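Side-chain contacts in putative transcriptional regulator, sugar-binding family (PDB 3NZE), which probably acts as a SorC-family transcriptional regulator that binds DNA and responds to a sugar effector: residues A[123-128]-A[173-178]; A[60-63]-A[67-70]; A[228-233]-A[237-242]. All coordinates share one frame; numbering follows the deposited sequence.

From the N terminus, contact 2 comes first and closes the short turn between strand 59-62 and helix 66-73. Contact 1 follows and closes a much longer stretch. It brings the loop after strand 116-118 together with the turn that leads into helix 177-185. Contact 3 comes last and closes the turn between strand 225-230 and helix 236-244. The three lie in series, so none nests in or crosses another. Contacts 2 and 3 both belong to beta-alpha-beta units of the same sheet and touch, Thr67 CG2 lying 3.6 Å from Val229 O. Contact 1 stands apart, its nearest atoms about 10 Å from those of contact 2.

Contact 1: residues A[123-128]-A[173-178]; sequences PAFFDH and GYLDEH
Phe125 and Tyr174 form an offset stack, with ring centroids 4.6 Å apart and planes at 18°. The CD2-CE2 side of Tyr174 lies over one face of Phe125, and Tyr174 CD2 comes within 3.3 Å of Phe125 CG. Tyr174 CG sits between its backbone N and carbonyl carbon (chi1 54°), which turns the ring toward the loop 123-128. Leu175 CD2 reaches Phe125 CE2 at 3.7 Å, and Ala124 CB meets Tyr174 CB at the looser distance of 4.4 Å. Ala124, Phe125 and Tyr174 are buried; Leu175 is partly exposed. Phe196 of strand 195-198 also touches Phe125, Tyr174 and Leu175, so the stack belongs to a wider apolar cluster.

The other side is wet and looser. The exposed Asp127 does not touch the segment 173-178 directly. One water spans the gap, donating to Asp127 OD1 at 2.9 Å and to Tyr174 O at 2.8 Å. Its protons must be shared among more acceptors than these two, so neither bond need be permanent. Asp176, the N-cap of helix 177-185, bonds through OD2 to Asp179 N. Direct contact is apolar and aromatic, so the fit of the segments probably rests on the buried rings more than on the water bridge.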
loop_
_atom_site.group_PDB
_atom_site.type_symbol
_atom_site.label_atom_id
_atom_site.label_comp_id
_atom_site.label_asym_id
_atom_site.label_seq_id
_atom_site.Cartn_x
_atom_site.Cartn_y
_atom_site.Cartn_z
ATOM N N PRO A 123 -10.404 -5.900 -12.761
ATOM C CA PRO A 123 -9.479 -4.908 -13.332
ATOM C C PRO A 123 -8.882 -4.002 -12.248
ATOM O O PRO A 123 -9.251 -4.118 -11.082
ATOM C CB PRO A 123 -10.366 -4.085 -14.280
ATOM C CG PRO A 123 -11.648 -4.873 -14.436
ATOM C CD PRO A 123 -11.799 -5.690 -13.202
ATOM N N ALA A 124 -7.994 -3.094 -12.638
ATOM C CA ALA A 124 -7.305 -2.236 -11.668
ATOM C C ALA A 124 -8.254 -1.316 -10.910
ATOM O O ALA A 124 -7.991 -0.961 -9.773
ATOM C CB ALA A 124 -6.218 -1.402 -12.369
ATOM N N PHE A 125 -9.348 -0.933 -11.559
ATOM C CA PHE A 125 -10.282 0.053 -11.023
ATOM C C PHE A 125 -11.457 0.028 -11.990
ATOM O O PHE A 125 -11.295 -0.385 -13.143
ATOM C CB PHE A 125 -9.614 1.435 -11.034
ATOM C CG PHE A 125 -10.219 2.425 -10.073
ATOM C CD1 PHE A 125 -9.856 2.414 -8.738
ATOM C CD2 PHE A 125 -11.122 3.381 -10.514
ATOM C CE1 PHE A 125 -10.399 3.329 -7.846
ATOM C CE2 PHE A 125 -11.673 4.297 -9.623
ATOM C CZ PHE A 125 -11.300 4.270 -8.295
ATOM N N PHE A 126 -12.636 0.447 -11.540
ATOM C CA PHE A 126 -13.805 0.451 -12.418
ATOM C C PHE A 126 -14.113 1.831 -12.973
ATOM O O PHE A 126 -13.983 2.826 -12.277
ATOM C CB PHE A 126 -15.031 -0.091 -11.684
ATOM C CG PHE A 126 -14.924 -1.537 -11.328
ATOM C CD1 PHE A 126 -15.048 -2.513 -12.309
ATOM C CD2 PHE A 126 -14.719 -1.929 -10.014
ATOM C CE1 PHE A 126 -14.957 -3.852 -11.989
ATOM C CE2 PHE A 126 -14.631 -3.272 -9.689
ATOM C CZ PHE A 126 -14.738 -4.237 -10.685
ATOM N N ASP A 127 -14.525 1.879 -14.234
ATOM C CA ASP A 127 -14.992 3.117 -14.865
ATOM C C ASP A 127 -16.333 3.568 -14.291
ATOM O O ASP A 127 -16.617 4.770 -14.213
ATOM C CB ASP A 127 -15.175 2.917 -16.377
ATOM C CG ASP A 127 -13.859 2.812 -17.131
ATOM O OD1 ASP A 127 -12.788 2.978 -16.513
ATOM O OD2 ASP A 127 -13.906 2.576 -18.360
ATOM N N HIS A 128 -17.157 2.600 -13.903
ATOM C CA HIS A 128 -18.513 2.864 -13.452
ATOM C C HIS A 128 -18.801 2.109 -12.168
ATOM O O HIS A 128 -18.512 0.919 -12.060
ATOM C CB HIS A 128 -19.541 2.432 -14.515
ATOM C CG HIS A 128 -19.251 2.952 -15.888
ATOM N ND1 HIS A 128 -18.735 2.159 -16.891
ATOM C CD2 HIS A 128 -19.405 4.185 -16.425
ATOM C CE1 HIS A 128 -18.585 2.881 -17.987
ATOM N NE2 HIS A 128 -18.984 4.114 -17.731
ATOM N N GLY A 173 -2.445 4.763 -13.304
ATOM C CA GLY A 173 -2.981 5.052 -14.620
ATOM C C GLY A 173 -4.391 4.541 -14.844
ATOM O O GLY A 173 -4.752 4.182 -15.954
ATOM N N TYR A 174 -5.197 4.506 -13.787
ATOM C CA TYR A 174 -6.568 4.024 -13.914
ATOM C C TYR A 174 -7.633 5.131 -13.824
ATOM O O TYR A 174 -8.830 4.863 -13.972
ATOM C CB TYR A 174 -6.849 2.911 -12.898
ATOM C CG TYR A 174 -6.551 3.277 -11.458
ATOM C CD1 TYR A 174 -5.425 2.783 -10.818
ATOM C CD2 TYR A 174 -7.411 4.099 -10.732
ATOM C CE1 TYR A 174 -5.144 3.103 -9.499
ATOM C CE2 TYR A 174 -7.139 4.421 -9.407
ATOM C CZ TYR A 174 -6.006 3.920 -8.801
ATOM O OH TYR A 174 -5.729 4.240 -7.486
ATOM N N LEU A 175 -7.201 6.365 -13.578
ATOM C CA LEU A 175 -8.114 7.507 -13.564
ATOM C C LEU A 175 -7.938 8.383 -14.802
ATOM O O LEU A 175 -6.819 8.589 -15.269
ATOM C CB LEU A 175 -7.900 8.361 -12.309
ATOM C CG LEU A 175 -8.104 7.706 -10.944
ATOM C CD1 LEU A 175 -7.903 8.728 -9.830
ATOM C CD2 LEU A 175 -9.483 7.075 -10.844
ATOM N N ASP A 176 -9.037 8.904 -15.334
ATOM C CA ASP A 176 -8.947 9.890 -16.406
ATOM C C ASP A 176 -8.962 11.302 -15.818
ATOM O O ASP A 176 -9.019 11.469 -14.598
ATOM C CB ASP A 176 -10.052 9.690 -17.446
ATOM C CG ASP A 176 -11.443 9.798 -16.856
ATOM O OD1 ASP A 176 -12.374 9.208 -17.440
ATOM O OD2 ASP A 176 -11.609 10.468 -15.813
ATOM N N GLU A 177 -8.907 12.318 -16.675
ATOM C CA GLU A 177 -8.741 13.689 -16.195
ATOM C C GLU A 177 -9.909 14.181 -15.338
ATOM O O GLU A 177 -9.701 14.865 -14.334
ATOM C CB GLU A 177 -8.462 14.654 -17.354
ATOM C CG GLU A 177 -9.486 14.614 -18.472
ATOM C CD GLU A 177 -9.242 15.685 -19.520
ATOM O OE1 GLU A 177 -8.321 15.515 -20.348
ATOM O OE2 GLU A 177 -9.972 16.699 -19.515
ATOM N N HIS A 178 -11.132 13.830 -15.725
ATOM C CA HIS A 178 -12.297 14.244 -14.950
ATOM C C HIS A 178 -12.256 13.658 -13.542
ATOM O O HIS A 178 -12.504 14.362 -12.561
ATOM C CB HIS A 178 -13.606 13.866 -15.652
ATOM C CG HIS A 178 -14.829 14.148 -14.833
ATOM N ND1 HIS A 178 -15.766 13.182 -14.538
ATOM C CD2 HIS A 178 -15.255 15.282 -14.228
ATOM C CE1 HIS A 178 -16.723 13.712 -13.797
ATOM N NE2 HIS A 178 -16.436 14.985 -13.594
HETATM O O HOH W 1 -11.489 4.162 -14.169
#

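Contact 2: residues A[60-63]-A[67-70]; sequences IGVA and TLSA
The carbonyl O of Ala63 is met by three carbons of one side chain, that of Leu68. CG is the closest, with Ala63 O 3.3 Å from Leu68 CG. CB follows, Ala63 O lying 3.6 Å from Leu68 CB. Leu68 CD2 is the third, 3.8 Å from Ala63 O. These are packing contacts between oxygen and carbon, because leucine brings no polar hydrogen to the oxygen.

The CD1 branch takes another direction. It reaches Val62, where Leu68 CD1 lies 3.8 Å from Val62 CG1. The leucine therefore spans Val62 and Ala63, with CD2 and CG at the carbonyl and CD1 at the valine. Val62 meets it with CG1, which lies anti to the backbone N (chi1 176°). Leu68 has chi1 at -105°, away from a staggered position.

All three touching residues are buried. Leu68 also packs on Ile155 of strand 153-160 and on Phe109 of helix 99-113. An alanine here removes CG and both methyls, and is likely to leave a gap beside Val62 CG1 and the carbonyl of Ala63, between residues 62-63 and helix 66-73.

The contact joins the first strand and the helix of the beta-alpha-beta unit 59-62, 66-73 and 84-87. Across these two segments they meet through van der Waals packing, including a carbonyl oxygen against leucine carbons, so their fit depends on shape rather than on directed polar bonds.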
loop_
_atom_site.group_PDB
_atom_site.type_symbol
_atom_site.label_atom_id
_atom_site.label_comp_id
_atom_site.label_asym_id
_atom_site.label_seq_id
_atom_site.Cartn_x
_atom_site.Cartn_y
_atom_site.Cartn_z
ATOM N N ILE A 60 -1.605 -13.531 4.016
ATOM C CA ILE A 60 -0.875 -12.286 3.835
ATOM C C ILE A 60 -1.480 -11.481 2.688
ATOM O O ILE A 60 -1.398 -11.894 1.522
ATOM C CB ILE A 60 0.600 -12.548 3.498
ATOM C CG1 ILE A 60 1.226 -13.542 4.485
ATOM C CG2 ILE A 60 1.371 -11.234 3.440
ATOM C CD1 ILE A 60 1.056 -13.158 5.915
ATOM N N GLY A 61 -2.051 -10.325 3.020
ATOM C CA GLY A 61 -2.628 -9.437 2.026
ATOM C C GLY A 61 -1.593 -8.485 1.445
ATOM O O GLY A 61 -0.866 -7.819 2.184
ATOM N N VAL A 62 -1.512 -8.437 0.116
ATOM C CA VAL A 62 -0.581 -7.535 -0.561
ATOM C C VAL A 62 -1.343 -6.615 -1.502
ATOM O O VAL A 62 -2.040 -7.080 -2.410
ATOM C CB VAL A 62 0.442 -8.322 -1.417
ATOM C CG1 VAL A 62 1.336 -7.371 -2.203
ATOM C CG2 VAL A 62 1.284 -9.254 -0.537
ATOM N N ALA A 63 -1.208 -5.312 -1.304
ATOM C CA ALA A 63 -1.752 -4.358 -2.255
ATOM C C ALA A 63 -0.611 -4.040 -3.209
ATOM O O ALA A 63 0.385 -3.443 -2.807
ATOM C CB ALA A 63 -2.235 -3.103 -1.541
ATOM N N THR A 67 5.690 0.491 -5.420
ATOM C CA THR A 67 6.429 0.297 -4.184
ATOM C C THR A 67 6.508 -1.181 -3.833
ATOM O O THR A 67 7.575 -1.702 -3.541
ATOM C CB THR A 67 5.814 1.094 -3.032
ATOM O OG1 THR A 67 5.873 2.486 -3.365
ATOM C CG2 THR A 67 6.606 0.849 -1.725
ATOM N N LEU A 68 5.372 -1.860 -3.869
ATOM C CA LEU A 68 5.354 -3.270 -3.511
ATOM C C LEU A 68 6.158 -4.136 -4.487
ATOM O O LEU A 68 6.696 -5.182 -4.114
ATOM C CB LEU A 68 3.915 -3.759 -3.378
ATOM C CG LEU A 68 3.487 -3.956 -1.925
ATOM C CD1 LEU A 68 4.295 -5.121 -1.358
ATOM C CD2 LEU A 68 3.708 -2.685 -1.100
ATOM N N SER A 69 6.260 -3.691 -5.731
ATOM C CA SER A 69 7.085 -4.413 -6.691
ATOM C C SER A 69 8.532 -4.401 -6.210
ATOM O O SER A 69 9.190 -5.440 -6.164
ATOM C CB SER A 69 6.999 -3.774 -8.070
ATOM O OG SER A 69 7.584 -4.627 -9.035
ATOM N N ALA A 70 9.019 -3.218 -5.845
ATOM C CA ALA A 70 10.383 -3.094 -5.327
ATOM C C ALA A 70 10.573 -3.954 -4.082
ATOM O O ALA A 70 11.567 -4.669 -3.955
ATOM C CB ALA A 70 10.721 -1.643 -5.051
#

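Contact 3: residues A[228-233]-A[237-242]; sequences CVVSGA and NGLQGA
Strand and helix face each other with Val230 CA 7.6 Å from Leu239 CA, and on the helix Gly241 N bonds to Asn237 O and Ala242 N to Gly238 O, in the i to i+4 pattern of an alpha helix. Cys228 and Val230, two residues apart on the strand, both direct their side chains toward the helix. Leu239 points back at them from the helix.

A single methyl makes both contacts. Leu239 CD1 lies 3.9 Å from Val230 CG2 and, more loosely, 4.2 Å from Cys228 SG. In Leu239, chi1 of 178° and chi2 of 60° together place CD1 at the strand. Val230 uses CG2, the branch beside its backbone N, and its side chain meets the leucine at a slant. The sulfur enters here as a packing atom.

All three side chains are buried. They form part of the strand-to-helix interface of the beta-alpha-beta unit made by strand 225-230, helix 236-244 and strand 250-254. Leu239 also touches Leu251 and Leu253 of strand 250-254 and Leu261 of helix 255-261. Val158 of strand 153-160 packs against both Cys228 and Val230. Val229 points away from helix 236-244 and packs on Val42 and Ala46 of helix 35-50, so strand 225-230 lies between the two helices.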
loop_
_atom_site.group_PDB
_atom_site.type_symbol
_atom_site.label_atom_id
_atom_site.label_comp_id
_atom_site.label_asym_id
_atom_site.label_seq_id
_atom_site.Cartn_x
_atom_site.Cartn_y
_atom_site.Cartn_z
ATOM N N CYS A 228 3.307 -0.429 6.129
ATOM C CA CYS A 228 3.168 0.661 5.179
ATOM C C CYS A 228 4.550 1.098 4.720
ATOM O O CYS A 228 5.420 1.412 5.545
ATOM C CB CYS A 228 2.441 1.820 5.870
ATOM S SG CYS A 228 2.219 3.268 4.829
ATOM N N VAL A 229 4.767 1.125 3.406
ATOM C CA VAL A 229 6.099 1.407 2.876
ATOM C C VAL A 229 6.022 2.623 1.982
ATOM O O VAL A 229 5.252 2.638 1.033
ATOM C CB VAL A 229 6.651 0.240 2.044
ATOM C CG1 VAL A 229 8.065 0.568 1.579
ATOM C CG2 VAL A 229 6.614 -1.070 2.849
ATOM N N VAL A 230 6.818 3.638 2.292
ATOM C CA VAL A 230 6.770 4.898 1.563
ATOM C C VAL A 230 8.151 5.395 1.150
ATOM O O VAL A 230 9.082 5.363 1.938
ATOM C CB VAL A 230 6.110 5.969 2.447
ATOM C CG1 VAL A 230 6.370 7.357 1.895
ATOM C CG2 VAL A 230 4.621 5.691 2.555
ATOM N N SER A 231 8.273 5.876 -0.086
ATOM C CA SER A 231 9.519 6.504 -0.529
ATOM C C SER A 231 9.250 7.733 -1.400
ATOM O O SER A 231 8.404 7.698 -2.294
ATOM C CB SER A 231 10.393 5.503 -1.288
ATOM O OG SER A 231 11.643 6.084 -1.610
ATOM N N GLY A 232 9.954 8.824 -1.121
ATOM C CA GLY A 232 9.752 10.059 -1.861
ATOM C C GLY A 232 9.070 11.106 -1.000
ATOM O O GLY A 232 7.864 11.025 -0.758
ATOM N N ALA A 233 9.843 12.084 -0.536
ATOM C CA ALA A 233 9.333 13.126 0.353
ATOM C C ALA A 233 8.219 13.970 -0.260
ATOM O O ALA A 233 7.392 14.525 0.456
ATOM C CB ALA A 233 10.469 14.028 0.824
ATOM N N ASN A 237 1.943 14.143 1.626
ATOM C CA ASN A 237 0.522 14.408 1.845
ATOM C C ASN A 237 -0.296 13.131 1.985
ATOM O O ASN A 237 -1.174 13.032 2.848
ATOM C CB ASN A 237 -0.048 15.288 0.731
ATOM C CG ASN A 237 0.229 16.756 0.959
ATOM O OD1 ASN A 237 0.320 17.209 2.104
ATOM N ND2 ASN A 237 0.363 17.514 -0.126
ATOM N N GLY A 238 0.012 12.154 1.138
ATOM C CA GLY A 238 -0.665 10.873 1.159
ATOM C C GLY A 238 -0.377 10.135 2.453
ATOM O O GLY A 238 -1.274 9.570 3.077
ATOM N N LEU A 239 0.891 10.128 2.857
ATOM C CA LEU A 239 1.261 9.431 4.079
ATOM C C LEU A 239 0.576 10.049 5.285
ATOM O O LEU A 239 0.110 9.335 6.170
ATOM C CB LEU A 239 2.779 9.442 4.283
ATOM C CG LEU A 239 3.249 8.764 5.573
ATOM C CD1 LEU A 239 2.827 7.309 5.620
ATOM C CD2 LEU A 239 4.758 8.886 5.715
ATOM N N GLN A 240 0.541 11.377 5.336
ATOM C CA GLN A 240 -0.104 12.059 6.457
ATOM C C GLN A 240 -1.551 11.613 6.621
ATOM O O GLN A 240 -2.015 11.362 7.743
ATOM C CB GLN A 240 -0.050 13.577 6.279
ATOM C CG GLN A 240 1.266 14.203 6.703
ATOM C CD GLN A 240 1.276 15.711 6.513
ATOM O OE1 GLN A 240 1.148 16.211 5.393
ATOM N NE2 GLN A 240 1.426 16.443 7.609
ATOM N N GLY A 241 -2.258 11.536 5.498
ATOM C CA GLY A 241 -3.639 11.093 5.490
ATOM C C GLY A 241 -3.778 9.645 5.925
ATOM O O GLY A 241 -4.707 9.304 6.664
ATOM N N ALA A 242 -2.876 8.785 5.460
ATOM C CA ALA A 242 -2.960 7.369 5.820
ATOM C C ALA A 242 -2.742 7.186 7.307
ATOM O O ALA A 242 -3.377 6.347 7.936
ATOM C CB ALA A 242 -1.949 6.550 5.050
#